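Local coordinates for Rho GTPase-activating protein 26 (Gallus gallus, PDB 1F7C) that stimulates GTP hydrolysis by the Rho-family GTPases RhoA and Cdc42, through the RhoGAP (BH) domain that this chain comprises, at residues A[39-44]-A[102-107]. Residues are numbered along the deposited sequence; the frame is centred on the assembly and turned at random.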
loop_
_atom_site.group_PDB
_atom_site.type_symbol
_atom_site.label_atom_id
_atom_site.label_comp_id
_atom_site.label_asym_id
_atom_site.label_seq_id
_atom_site.Cartn_x
_atom_site.Cartn_y
_atom_site.Cartn_z
ATOM N N SER A 39 13.380 -2.181 4.350
ATOM C CA SER A 39 13.604 -2.444 5.761
ATOM C C SER A 39 12.477 -1.788 6.564
ATOM O O SER A 39 11.864 -2.403 7.436
ATOM C CB SER A 39 14.956 -1.863 6.177
ATOM O OG SER A 39 15.125 -1.889 7.584
ATOM N N ILE A 40 12.211 -0.529 6.249
ATOM C CA ILE A 40 11.162 0.228 6.913
ATOM C C ILE A 40 9.803 -0.445 6.735
ATOM O O ILE A 40 9.059 -0.618 7.697
ATOM C CB ILE A 40 11.106 1.670 6.354
ATOM C CG1 ILE A 40 12.394 2.410 6.734
ATOM C CG2 ILE A 40 9.876 2.399 6.880
ATOM C CD1 ILE A 40 12.394 3.878 6.362
ATOM N N ILE A 41 9.484 -0.827 5.505
ATOM C CA ILE A 41 8.219 -1.481 5.226
ATOM C C ILE A 41 8.068 -2.802 5.977
ATOM O O ILE A 41 7.022 -3.062 6.571
ATOM C CB ILE A 41 8.059 -1.745 3.725
ATOM C CG1 ILE A 41 7.912 -0.418 2.990
ATOM C CG2 ILE A 41 6.842 -2.630 3.473
ATOM C CD1 ILE A 41 6.667 0.338 3.366
ATOM N N LYS A 42 9.106 -3.631 5.945
ATOM C CA LYS A 42 9.070 -4.916 6.629
ATOM C C LYS A 42 8.936 -4.779 8.148
ATOM O O LYS A 42 8.184 -5.513 8.773
ATOM C CB LYS A 42 10.316 -5.737 6.288
ATOM C CG LYS A 42 10.314 -6.256 4.868
ATOM C CD LYS A 42 11.521 -7.137 4.567
ATOM C CE LYS A 42 12.819 -6.354 4.600
ATOM N NZ LYS A 42 13.967 -7.190 4.132
ATOM N N LYS A 43 9.668 -3.839 8.736
ATOM C CA LYS A 43 9.597 -3.634 10.171
ATOM C C LYS A 43 8.200 -3.171 10.568
ATOM O O LYS A 43 7.686 -3.558 11.619
ATOM C CB LYS A 43 10.622 -2.593 10.614
ATOM C CG LYS A 43 12.074 -3.002 10.453
ATOM C CD LYS A 43 12.990 -1.853 10.889
ATOM C CE LYS A 43 14.467 -2.169 10.664
ATOM N NZ LYS A 43 14.936 -3.354 11.441
ATOM N N CYS A 44 7.584 -2.346 9.726
ATOM C CA CYS A 44 6.249 -1.838 10.008
ATOM C C CYS A 44 5.180 -2.897 9.789
ATOM O O CYS A 44 4.224 -2.996 10.561
ATOM C CB CYS A 44 5.947 -0.618 9.144
ATOM S SG CYS A 44 6.821 0.877 9.632
ATOM N N LYS A 102 2.798 5.075 5.967
ATOM C CA LYS A 102 2.140 5.892 4.950
ATOM C C LYS A 102 2.943 7.135 4.540
ATOM O O LYS A 102 3.019 7.464 3.355
ATOM C CB LYS A 102 0.740 6.313 5.414
ATOM C CG LYS A 102 -0.200 5.153 5.707
ATOM C CD LYS A 102 -1.651 5.595 5.750
ATOM C CE LYS A 102 -1.886 6.685 6.777
ATOM N NZ LYS A 102 -3.261 7.262 6.676
ATOM N N THR A 103 3.537 7.829 5.505
ATOM C CA THR A 103 4.313 9.020 5.172
ATOM C C THR A 103 5.570 8.650 4.376
ATOM O O THR A 103 5.982 9.401 3.493
ATOM C CB THR A 103 4.701 9.833 6.437
ATOM O OG1 THR A 103 5.616 9.081 7.237
ATOM C CG2 THR A 103 3.463 10.156 7.261
ATOM N N TYR A 104 6.170 7.498 4.679
ATOM C CA TYR A 104 7.346 7.045 3.941
ATOM C C TYR A 104 6.977 6.881 2.470
ATOM O O TYR A 104 7.774 7.187 1.585
ATOM C CB TYR A 104 7.852 5.697 4.464
ATOM C CG TYR A 104 8.733 4.968 3.461
ATOM C CD1 TYR A 104 10.087 5.284 3.323
ATOM C CD2 TYR A 104 8.195 4.009 2.604
ATOM C CE1 TYR A 104 10.883 4.665 2.352
ATOM C CE2 TYR A 104 8.979 3.385 1.624
ATOM C CZ TYR A 104 10.322 3.721 1.504
ATOM O OH TYR A 104 11.086 3.129 0.520
ATOM N N LEU A 105 5.771 6.378 2.219
ATOM C CA LEU A 105 5.293 6.169 0.862
ATOM C C LEU A 105 5.033 7.482 0.124
ATOM O O LEU A 105 5.195 7.559 -1.093
ATOM C CB LEU A 105 4.021 5.317 0.875
ATOM C CG LEU A 105 4.225 3.830 1.168
ATOM C CD1 LEU A 105 2.880 3.130 1.295
ATOM C CD2 LEU A 105 5.044 3.209 0.044
ATOM N N ARG A 106 4.624 8.508 0.863
ATOM C CA ARG A 106 4.360 9.807 0.269
ATOM C C ARG A 106 5.655 10.612 0.079
ATOM O O ARG A 106 5.661 11.641 -0.595
ATOM C CB ARG A 106 3.364 10.580 1.136
ATOM C CG ARG A 106 1.970 9.956 1.143
ATOM C CD ARG A 106 0.902 10.976 1.513
ATOM N NE ARG A 106 0.991 11.396 2.909
ATOM C CZ ARG A 106 0.418 10.757 3.923
ATOM N NH1 ARG A 106 -0.298 9.661 3.701
ATOM N NH2 ARG A 106 0.563 11.216 5.161
ATOM N N MET A 107 6.745 10.122 0.665
ATOM C CA MET A 107 8.054 10.765 0.571
ATOM C C MET A 107 8.894 10.237 -0.588
ATOM O O MET A 107 10.016 10.695 -0.805
ATOM C CB MET A 107 8.847 10.559 1.859
ATOM C CG MET A 107 8.486 11.484 2.994
ATOM S SD MET A 107 9.397 11.030 4.479
ATOM C CE MET A 107 11.107 11.162 3.922
#
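Tyr104 lays its ring across the ends of Ile40 and Ile41, and the two isoleucines, both on the same side of the ring plane, overlap different flanks of it. Toward one flank the terminal methyl CD1 of Ile40 lies 4.1 Å from CD1 of Tyr104; toward the other, CD1 of Ile41 comes to 4.0 Å from Tyr104 CD2, while CG1 of Ile41 is 4.2 Å from Tyr104 CE2. Both methyls meet the ring obliquely. The Ile41 and Tyr104 side chains run roughly at right angles to each other, and Ile41 reaches the ring through a bent CG1-CD1 branch (chi2 -64°), whereas the same branch of Ile40 is extended (chi2 -174°). The example illustrates how one large aromatic residue can bridge two helices: the nearest CA atoms, those of Ile40 and Tyr104, are 8.4 Å from each other, a gap spanned by side chains alone, and no hydrogen bond links the segments. All three residues are buried, and the contacts across the segments are between apolar atoms. The ring's polar end is nevertheless provided for, as Tyr104 OH is hydrogen-bonded to the backbone O of Gln32, just ahead of helix 35-51. That bond probably restrains the position of the ring's outer end. Met151 of helix 146-164 touches both Ile41 and Tyr104, while Leu75 and Met76 of helix 65-76 lie against Ile40. Away from the predicted arginine finger, the arrangement joins helix 35-51 to helix 94-106 in the hydrophobic interior of the all-helical RhoGAP fold.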